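Local atomic coordinates of ParM protein (Staphylococcus aureus, PDB entry 3JS6), a protein that assembles into dynamic actin-like filaments and, as a plasmid segregation protein, probably uses them to move plasmid DNA apart before cell division. Residues I214-I219 / I274-S279; N60-L65 / D88-K93; S2-M7 / L336-V341. All coordinates share one frame; numbering follows the deposited sequence.

Contact 1: I214-I219 / I274-S279; sequences INKGTI and IEEVMS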
loop_
_atom_site.group_PDB
_atom_site.type_symbol
_atom_site.label_atom_id
_atom_site.label_comp_id
_atom_site.label_asym_id
_atom_site.label_seq_id
_atom_site.Cartn_x
_atom_site.Cartn_y
_atom_site.Cartn_z
ATOM N N ILE A 214 9.744 3.907 15.134
ATOM C CA ILE A 214 9.240 4.266 16.453
ATOM C C ILE A 214 8.061 3.310 16.601
ATOM O O ILE A 214 7.220 3.214 15.701
ATOM C CB ILE A 214 8.741 5.738 16.499
ATOM C CG1 ILE A 214 9.871 6.688 16.116
ATOM C CG2 ILE A 214 8.219 6.080 17.888
ATOM C CD1 ILE A 214 11.164 6.435 16.838
ATOM N N ASN A 215 7.999 2.585 17.713
ATOM C CA ASN A 215 6.924 1.619 17.904
ATOM C C ASN A 215 5.656 2.225 18.483
ATOM O O ASN A 215 5.074 1.690 19.428
ATOM C CB ASN A 215 7.404 0.458 18.782
ATOM C CG ASN A 215 6.524 -0.769 18.651
ATOM O OD1 ASN A 215 6.145 -1.158 17.541
ATOM N ND2 ASN A 215 6.207 -1.400 19.785
ATOM N N LYS A 216 5.236 3.343 17.901
ATOM C CA LYS A 216 4.027 4.049 18.312
ATOM C C LYS A 216 3.375 4.535 17.022
ATOM O O LYS A 216 4.062 5.041 16.138
ATOM C CB LYS A 216 4.387 5.243 19.204
ATOM C CG LYS A 216 5.107 4.854 20.500
ATOM C CD LYS A 216 6.085 5.936 20.973
ATOM C CE LYS A 216 5.374 7.239 21.310
ATOM N NZ LYS A 216 6.319 8.250 21.867
ATOM N N GLY A 217 2.059 4.378 16.912
ATOM C CA GLY A 217 1.366 4.801 15.710
ATOM C C GLY A 217 0.121 5.609 15.999
ATOM O O GLY A 217 -0.045 6.135 17.106
ATOM N N THR A 218 -0.758 5.712 15.008
ATOM C CA THR A 218 -1.987 6.479 15.173
ATOM C C THR A 218 -2.910 5.877 16.240
ATOM O O THR A 218 -3.601 6.606 16.945
ATOM C CB THR A 218 -2.741 6.604 13.839
ATOM O OG1 THR A 218 -3.090 5.301 13.356
ATOM C CG2 THR A 218 -1.862 7.317 12.807
ATOM N N ILE A 219 -2.918 4.553 16.352
ATOM C CA ILE A 219 -3.732 3.873 17.359
ATOM C C ILE A 219 -3.274 4.370 18.739
ATOM O O ILE A 219 -4.089 4.774 19.566
ATOM C CB ILE A 219 -3.566 2.335 17.239
ATOM C CG1 ILE A 219 -4.177 1.867 15.915
ATOM C CG2 ILE A 219 -4.208 1.629 18.432
ATOM C CD1 ILE A 219 -3.932 0.413 15.579
ATOM N N ILE A 274 5.408 14.949 17.803
ATOM C CA ILE A 274 6.276 15.652 16.875
ATOM C C ILE A 274 7.642 15.986 17.454
ATOM O O ILE A 274 8.655 15.930 16.752
ATOM C CB ILE A 274 5.601 16.940 16.343
ATOM C CG1 ILE A 274 4.377 16.564 15.498
ATOM C CG2 ILE A 274 6.586 17.736 15.520
ATOM C CD1 ILE A 274 3.670 17.750 14.864
ATOM N N GLU A 275 7.690 16.331 18.734
ATOM C CA GLU A 275 8.982 16.647 19.329
ATOM C C GLU A 275 9.830 15.380 19.352
ATOM O O GLU A 275 11.024 15.409 19.109
ATOM C CB GLU A 275 8.794 17.195 20.749
ATOM C CG GLU A 275 10.065 17.209 21.592
ATOM C CD GLU A 275 11.051 18.292 21.183
ATOM O OE1 GLU A 275 11.595 18.229 20.061
ATOM O OE2 GLU A 275 11.283 19.210 21.997
ATOM N N GLU A 276 9.202 14.256 19.643
ATOM C CA GLU A 276 9.948 13.014 19.683
ATOM C C GLU A 276 10.479 12.645 18.300
ATOM O O GLU A 276 11.646 12.275 18.148
ATOM C CB GLU A 276 9.069 11.874 20.205
ATOM C CG GLU A 276 9.803 10.547 20.232
ATOM C CD GLU A 276 8.999 9.457 20.897
ATOM O OE1 GLU A 276 8.475 9.713 21.998
ATOM O OE2 GLU A 276 8.899 8.349 20.333
ATOM N N VAL A 277 9.627 12.755 17.289
ATOM C CA VAL A 277 10.042 12.380 15.941
ATOM C C VAL A 277 11.180 13.241 15.420
ATOM O O VAL A 277 12.183 12.730 14.936
ATOM C CB VAL A 277 8.853 12.436 14.951
ATOM C CG1 VAL A 277 9.308 11.976 13.582
ATOM C CG2 VAL A 277 7.724 11.545 15.447
HETATM N N MSE A 278 11.043 14.555 15.522
HETATM C CA MSE A 278 12.103 15.421 15.027
HETATM C C MSE A 278 13.372 15.315 15.854
HETATM O O MSE A 278 14.469 15.477 15.326
HETATM C CB MSE A 278 11.619 16.866 14.942
HETATM C CG MSE A 278 10.691 17.124 13.734
HETATM SE SE MSE A 278 10.743 15.732 12.341
HETATM C CE MSE A 278 9.035 14.919 12.697
ATOM N N SER A 279 13.236 15.040 17.152
ATOM C CA SER A 279 14.427 14.888 17.981
ATOM C C SER A 279 15.196 13.663 17.484
ATOM O O SER A 279 16.417 13.691 17.362
ATOM C CB SER A 279 14.057 14.697 19.453
ATOM O OG SER A 279 13.403 15.849 19.952
#
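Ile214 and Lys216 face Glu276 across a wide backbone gap: the closest pair of alpha carbons, Ile214 CA and Val277 CA, is 8.2 Å apart. The first segment leaves strand 205-214 through an inverse gamma turn centred on Asn215, in which Lys216 N makes a weak bond to Ile214 O, and enters helix 218-228 with Gly217 as its N-cap. The second segment is regular helix, as the bond from Met278 N to Ile274 O indicates. Long side chains must therefore span the gap from both sides, Lys216 covering the longer share. In Glu276 CG lies opposite the backbone N (chi1 179°) and the chain beyond runs out straight, carrying the carboxylate away from the helix.

In the actin-like fold these pieces belong to the C-terminal half of the chain. Strand 205-214 is an outermost strand of the five-stranded sheet with order 3-2-1-4-5, and helix 263-284 packs on that sheet through Val277 and Met278, a selenomethionine, both of which touch Leu189 of strand 185-191. Glu276 bridges from the helix to the chain just beyond the end of this edge strand.

Lys216 approaches from the opposite direction, its chain bent at the second and third torsions. Its ammonium forms a salt bridge to Glu276, with NZ 2.6 Å from OE1, and Glu276 OE2 is also near, 3.0 Å from Lys216 NZ. CE, NZ and OE1 are nearly in line (about 157°), so the short approach is an ion pair without a well-directed N-H bond. Ile214 slides past the carboxylate rather than meeting it head-on, and its CG2 methyl lies 3.4 Å from Glu276 OE2. Behind the lysine, Lys216 O accepts a hydrogen bond from Thr196 OG1, and Gly217 N bonds to Asp220 OD2 of the helix's first turn.

Contact 2: N60-L65 / D88-K93; sequences NDEVLL and DIKSFK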
loop_
_atom_site.group_PDB
_atom_site.type_symbol
_atom_site.label_atom_id
_atom_site.label_comp_id
_atom_site.label_asym_id
_atom_site.label_seq_id
_atom_site.Cartn_x
_atom_site.Cartn_y
_atom_site.Cartn_z
ATOM N N ASN A 60 -13.684 -24.517 -9.886
ATOM C CA ASN A 60 -15.056 -24.243 -9.461
ATOM C C ASN A 60 -15.318 -24.649 -8.019
ATOM O O ASN A 60 -16.344 -24.289 -7.460
ATOM C CB ASN A 60 -16.064 -24.996 -10.339
ATOM C CG ASN A 60 -16.036 -24.558 -11.795
ATOM O OD1 ASN A 60 -16.470 -25.296 -12.686
ATOM N ND2 ASN A 60 -15.548 -23.358 -12.043
ATOM N N ASP A 61 -14.409 -25.414 -7.430
ATOM C CA ASP A 61 -14.584 -25.880 -6.059
ATOM C C ASP A 61 -14.257 -24.784 -5.051
ATOM O O ASP A 61 -14.531 -24.921 -3.858
ATOM C CB ASP A 61 -13.706 -27.107 -5.826
ATOM C CG ASP A 61 -13.889 -28.156 -6.922
ATOM O OD1 ASP A 61 -12.883 -28.636 -7.472
ATOM O OD2 ASP A 61 -15.050 -28.483 -7.242
ATOM N N GLU A 62 -13.680 -23.693 -5.539
ATOM C CA GLU A 62 -13.328 -22.597 -4.654
ATOM C C GLU A 62 -13.659 -21.247 -5.243
ATOM O O GLU A 62 -12.934 -20.723 -6.088
ATOM C CB GLU A 62 -11.840 -22.622 -4.314
ATOM C CG GLU A 62 -11.455 -21.542 -3.308
ATOM C CD GLU A 62 -10.027 -21.656 -2.832
ATOM O OE1 GLU A 62 -9.817 -22.033 -1.653
ATOM O OE2 GLU A 62 -9.115 -21.374 -3.631
ATOM N N VAL A 63 -14.752 -20.668 -4.787
ATOM C CA VAL A 63 -15.132 -19.352 -5.283
ATOM C C VAL A 63 -14.645 -18.376 -4.221
ATOM O O VAL A 63 -15.228 -18.288 -3.143
ATOM C CB VAL A 63 -16.652 -19.258 -5.462
ATOM C CG1 VAL A 63 -17.033 -17.898 -6.021
ATOM C CG2 VAL A 63 -17.116 -20.359 -6.395
ATOM N N LEU A 64 -13.551 -17.674 -4.514
ATOM C CA LEU A 64 -12.977 -16.725 -3.560
ATOM C C LEU A 64 -13.820 -15.440 -3.490
ATOM O O LEU A 64 -14.417 -15.044 -4.482
ATOM C CB LEU A 64 -11.536 -16.395 -3.972
ATOM C CG LEU A 64 -10.486 -17.527 -3.910
ATOM C CD1 LEU A 64 -9.159 -17.056 -4.551
ATOM C CD2 LEU A 64 -10.248 -17.902 -2.464
ATOM N N LEU A 65 -13.845 -14.797 -2.324
ATOM C CA LEU A 65 -14.606 -13.559 -2.117
ATOM C C LEU A 65 -13.647 -12.463 -1.684
ATOM O O LEU A 65 -12.891 -12.626 -0.710
ATOM C CB LEU A 65 -15.677 -13.773 -1.037
ATOM C CG LEU A 65 -16.780 -14.718 -1.510
ATOM C CD1 LEU A 65 -17.705 -15.071 -0.344
ATOM C CD2 LEU A 65 -17.553 -14.016 -2.660
ATOM N N ASP A 88 4.435 -17.819 1.102
ATOM C CA ASP A 88 4.170 -19.251 0.997
ATOM C C ASP A 88 2.838 -19.631 1.630
ATOM O O ASP A 88 2.513 -20.810 1.704
ATOM C CB ASP A 88 5.279 -20.058 1.677
ATOM C CG ASP A 88 6.628 -19.845 1.035
ATOM O OD1 ASP A 88 6.753 -20.083 -0.192
ATOM O OD2 ASP A 88 7.562 -19.438 1.763
ATOM N N ILE A 89 2.067 -18.646 2.092
ATOM C CA ILE A 89 0.786 -18.954 2.725
ATOM C C ILE A 89 -0.367 -18.778 1.749
ATOM O O ILE A 89 -0.463 -17.760 1.074
ATOM C CB ILE A 89 0.531 -18.060 3.976
ATOM C CG1 ILE A 89 1.699 -18.173 4.965
ATOM C CG2 ILE A 89 -0.765 -18.479 4.661
ATOM C CD1 ILE A 89 1.962 -19.567 5.435
ATOM N N LYS A 90 -1.242 -19.778 1.705
ATOM C CA LYS A 90 -2.423 -19.800 0.833
ATOM C C LYS A 90 -3.190 -18.485 0.833
ATOM O O LYS A 90 -3.542 -17.966 -0.221
ATOM C CB LYS A 90 -3.348 -20.929 1.278
ATOM C CG LYS A 90 -4.765 -20.826 0.787
ATOM C CD LYS A 90 -4.941 -21.508 -0.534
ATOM C CE LYS A 90 -6.419 -21.647 -0.835
ATOM N NZ LYS A 90 -7.092 -22.445 0.197
ATOM N N SER A 91 -3.461 -17.979 2.028
ATOM C CA SER A 91 -4.153 -16.716 2.274
ATOM C C SER A 91 -3.648 -15.583 1.365
ATOM O O SER A 91 -4.409 -14.893 0.663
ATOM C CB SER A 91 -3.888 -16.304 3.735
ATOM O OG SER A 91 -4.802 -15.339 4.164
ATOM N N PHE A 92 -2.343 -15.369 1.421
ATOM C CA PHE A 92 -1.726 -14.303 0.651
ATOM C C PHE A 92 -1.703 -14.627 -0.827
ATOM O O PHE A 92 -1.952 -13.748 -1.662
ATOM C CB PHE A 92 -0.302 -14.032 1.154
ATOM C CG PHE A 92 0.396 -12.915 0.417
ATOM C CD1 PHE A 92 1.330 -13.193 -0.573
ATOM C CD2 PHE A 92 0.113 -11.592 0.717
ATOM C CE1 PHE A 92 1.979 -12.165 -1.252
ATOM C CE2 PHE A 92 0.762 -10.557 0.039
ATOM C CZ PHE A 92 1.696 -10.851 -0.947
ATOM N N LYS A 93 -1.394 -15.872 -1.167
ATOM C CA LYS A 93 -1.383 -16.235 -2.576
ATOM C C LYS A 93 -2.747 -15.994 -3.210
ATOM O O LYS A 93 -2.819 -15.529 -4.342
ATOM C CB LYS A 93 -0.954 -17.691 -2.762
ATOM C CG LYS A 93 0.525 -17.882 -2.446
ATOM C CD LYS A 93 1.041 -19.262 -2.811
ATOM C CE LYS A 93 0.668 -20.307 -1.795
ATOM N NZ LYS A 93 1.370 -21.576 -2.128
#
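Glu62 and Lys90 meet in a single salt bridge at the surface of the actin-like N-terminal domain, linking the loop that leads into strand 64-66 with the first turn of helix 90-104. Glu62 OE1 is 3.3 Å from Lys90 NZ, a distance at which the hydrogen bond within the pair is weak. The approach explains why: the angle CE-NZ-OE1 is only about 85°, well below tetrahedral, and Lys90 CE is almost as near, 3.5 Å from Glu62 OE1. The carboxylate thus lies alongside the last carbon-nitrogen bond of the lysine instead of straight ahead of its nitrogen.

The two side chains come from opposite directions by different routes. Glu62 reaches out fully extended, a chi1 of -176° swinging its chain away from the backbone nitrogen. Lys90 is bent at its second and fourth torsions, which bring the ammonium closer to Glu62 than the direction of its CB alone would. Each charge has a further partner, though both are long and weak: Arg33 NH1 for Glu62 OE1, and Asp94 OD1 for Lys90 NZ. A lysine in the opening turn of a helix sits at the end that tends to favour negative charge, so the two acids may offset that cost.

Further out, backbone bonds of Leu64 with Phe54 and of Leu65 with Gly32 fix the strand, while the Leu64 side chain rests on Asp94 and Cys98 of the helix. Phe92 roots the helix in the interior, its ring edge-to-face with Phe11. Ile89 is the N-cap, and its carbonyl closes the first turn: Lys93 N lies 3.1 Å from Ile89 O.

Contact 3: S2-M7 / L336-V341; sequences SNVYVM and LLKNKV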
loop_
_atom_site.group_PDB
_atom_site.type_symbol
_atom_site.label_atom_id
_atom_site.label_comp_id
_atom_site.label_asym_id
_atom_site.label_seq_id
_atom_site.Cartn_x
_atom_site.Cartn_y
_atom_site.Cartn_z
ATOM N N SER A 2 2.423 -4.404 -29.436
ATOM C CA SER A 2 1.643 -5.173 -28.428
ATOM C C SER A 2 0.643 -4.325 -27.640
ATOM O O SER A 2 0.731 -3.093 -27.597
ATOM C CB SER A 2 2.587 -5.883 -27.450
ATOM O OG SER A 2 3.198 -7.009 -28.061
ATOM N N ASN A 3 -0.305 -5.019 -27.020
ATOM C CA ASN A 3 -1.372 -4.421 -26.222
ATOM C C ASN A 3 -1.060 -4.684 -24.728
ATOM O O ASN A 3 -1.665 -5.563 -24.113
ATOM C CB ASN A 3 -2.677 -5.111 -26.619
ATOM C CG ASN A 3 -3.869 -4.613 -25.846
ATOM O OD1 ASN A 3 -4.890 -5.310 -25.752
ATOM N ND2 ASN A 3 -3.767 -3.402 -25.303
ATOM N N VAL A 4 -0.139 -3.919 -24.148
ATOM C CA VAL A 4 0.259 -4.147 -22.755
ATOM C C VAL A 4 -0.162 -3.059 -21.758
ATOM O O VAL A 4 0.006 -1.870 -22.001
ATOM C CB VAL A 4 1.774 -4.343 -22.681
ATOM C CG1 VAL A 4 2.195 -4.677 -21.272
ATOM C CG2 VAL A 4 2.212 -5.449 -23.663
ATOM N N TYR A 5 -0.711 -3.489 -20.631
ATOM C CA TYR A 5 -1.169 -2.581 -19.576
ATOM C C TYR A 5 -0.258 -2.642 -18.362
ATOM O O TYR A 5 0.448 -3.621 -18.171
ATOM C CB TYR A 5 -2.571 -2.964 -19.136
ATOM C CG TYR A 5 -3.599 -2.810 -20.207
ATOM C CD1 TYR A 5 -4.084 -3.923 -20.903
ATOM C CD2 TYR A 5 -4.088 -1.554 -20.544
ATOM C CE1 TYR A 5 -5.033 -3.775 -21.905
ATOM C CE2 TYR A 5 -5.030 -1.400 -21.544
ATOM C CZ TYR A 5 -5.500 -2.510 -22.220
ATOM O OH TYR A 5 -6.428 -2.349 -23.233
ATOM N N VAL A 6 -0.289 -1.609 -17.523
ATOM C CA VAL A 6 0.556 -1.613 -16.348
ATOM C C VAL A 6 -0.291 -1.762 -15.085
ATOM O O VAL A 6 -1.193 -0.970 -14.849
ATOM C CB VAL A 6 1.393 -0.309 -16.267
ATOM C CG1 VAL A 6 2.090 -0.200 -14.912
ATOM C CG2 VAL A 6 2.457 -0.311 -17.386
HETATM N N MSE A 7 -0.023 -2.805 -14.309
HETATM C CA MSE A 7 -0.732 -3.030 -13.046
HETATM C C MSE A 7 0.214 -2.631 -11.926
HETATM O O MSE A 7 1.343 -3.127 -11.875
HETATM C CB MSE A 7 -1.079 -4.493 -12.822
HETATM C CG MSE A 7 -2.210 -5.078 -13.670
HETATM SE SE MSE A 7 -2.536 -6.954 -13.095
HETATM C CE MSE A 7 -4.133 -7.316 -14.078
ATOM N N LEU A 336 7.992 2.145 -17.507
ATOM C CA LEU A 336 9.328 1.953 -18.052
ATOM C C LEU A 336 9.521 0.488 -18.376
ATOM O O LEU A 336 10.137 0.144 -19.387
ATOM C CB LEU A 336 10.387 2.404 -17.053
ATOM C CG LEU A 336 10.442 3.920 -16.825
ATOM C CD1 LEU A 336 11.615 4.223 -15.925
ATOM C CD2 LEU A 336 10.600 4.656 -18.149
ATOM N N LEU A 337 8.996 -0.394 -17.527
ATOM C CA LEU A 337 9.139 -1.825 -17.810
ATOM C C LEU A 337 8.317 -2.177 -19.062
ATOM O O LEU A 337 8.713 -3.038 -19.869
ATOM C CB LEU A 337 8.668 -2.671 -16.618
ATOM C CG LEU A 337 8.909 -4.181 -16.748
ATOM C CD1 LEU A 337 10.405 -4.458 -16.885
ATOM C CD2 LEU A 337 8.350 -4.889 -15.545
ATOM N N LYS A 338 7.180 -1.516 -19.225
ATOM C CA LYS A 338 6.318 -1.746 -20.380
ATOM C C LYS A 338 7.053 -1.346 -21.669
ATOM O O LYS A 338 6.944 -2.017 -22.695
ATOM C CB LYS A 338 5.029 -0.937 -20.250
ATOM C CG LYS A 338 4.189 -0.875 -21.523
ATOM C CD LYS A 338 2.928 -0.069 -21.294
ATOM C CE LYS A 338 2.218 0.228 -22.600
ATOM N NZ LYS A 338 0.937 0.930 -22.371
ATOM N N ASN A 339 7.798 -0.252 -21.627
ATOM C CA ASN A 339 8.534 0.148 -22.824
ATOM C C ASN A 339 9.616 -0.886 -23.115
ATOM O O ASN A 339 9.794 -1.303 -24.259
ATOM C CB ASN A 339 9.177 1.523 -22.650
ATOM C CG ASN A 339 8.157 2.597 -22.382
ATOM O OD1 ASN A 339 7.039 2.551 -22.907
ATOM N ND2 ASN A 339 8.534 3.584 -21.578
ATOM N N LYS A 340 10.332 -1.313 -22.079
ATOM C CA LYS A 340 11.383 -2.298 -22.285
ATOM C C LYS A 340 10.837 -3.541 -22.988
ATOM O O LYS A 340 11.505 -4.134 -23.839
ATOM C CB LYS A 340 12.015 -2.695 -20.954
ATOM C CG LYS A 340 13.135 -3.704 -21.109
ATOM C CD LYS A 340 13.729 -4.099 -19.771
ATOM C CE LYS A 340 14.723 -5.239 -19.943
ATOM N NZ LYS A 340 15.158 -5.775 -18.624
ATOM N N VAL A 341 9.607 -3.907 -22.644
ATOM C CA VAL A 341 8.940 -5.073 -23.209
ATOM C C VAL A 341 8.411 -4.852 -24.630
ATOM O O VAL A 341 8.451 -5.764 -25.471
ATOM C CB VAL A 341 7.783 -5.518 -22.274
ATOM C CG1 VAL A 341 6.913 -6.571 -22.942
ATOM C CG2 VAL A 341 8.375 -6.054 -20.977
#
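Lys338, Val4 and Val6 carry most of the surface buried here, Lys338 the largest part and Val4 the next. Strand 4-11 packs against helix 325-342 with Val4 CA 6.9 Å from Lys338 CA. The alternation of the strand turns the side chains of Val4 and Val6 to the helix and that of Tyr5 to the other side, where its hydroxyl bonds to Glu109.

Lys338 is extended throughout, all four of its torsions near trans (chi1 168°), so its aliphatic chain lies over the two valines before its end reaches the strand backbone. Val6 CG2 fits against this chain at two points, 3.9 Å from Lys338 CB and equally 3.9 Å from Lys338 CD, the side chains crossing at a slant. Val4 touches more loosely, its CG1 being 4.3 Å from Lys338 CG.

At the far end Lys338 NZ gives a weak hydrogen bond to Val4 O, 3.0 Å away. At the acceptor C-O-NZ is about 169°, placing the nitrogen nearly in line with the carbonyl bond. The weakness comes mainly from the donor, where CE-NZ-O is only about 81°, and Lys338 CE is itself 3.1 Å from Val4 O. The carbonyl therefore faces the terminal methylene and the ammonium together.

Val6 also touches Val115 of strand 111-120, the parallel neighbour of strand 4-11, and Leu337 reaches the same Val115. A C-terminal helix is thereby packed on the sheet that begins with the N-terminal strand, bringing both chain ends into one domain, as in subdomain 1 of actin.

Contact 3 joins the two ends of the chain, and the other two fall within the span between them, contact 2 first and contact 1 after it. Contacts 2 and 3 both reach the large mixed sheet that contains strands 4-11 and 64-66; their centres are 28 Å apart and their nearest atoms about 12 Å. Contact 1 belongs to the separate five-stranded sheet, on the opposite side of the chain's centre, with its centre 37 Å from that of contact 2 and 40 Å from that of contact 3. This spread follows the two-domain actin-like architecture: the chain crosses to the second domain and returns, and helix 325-342 completes the first.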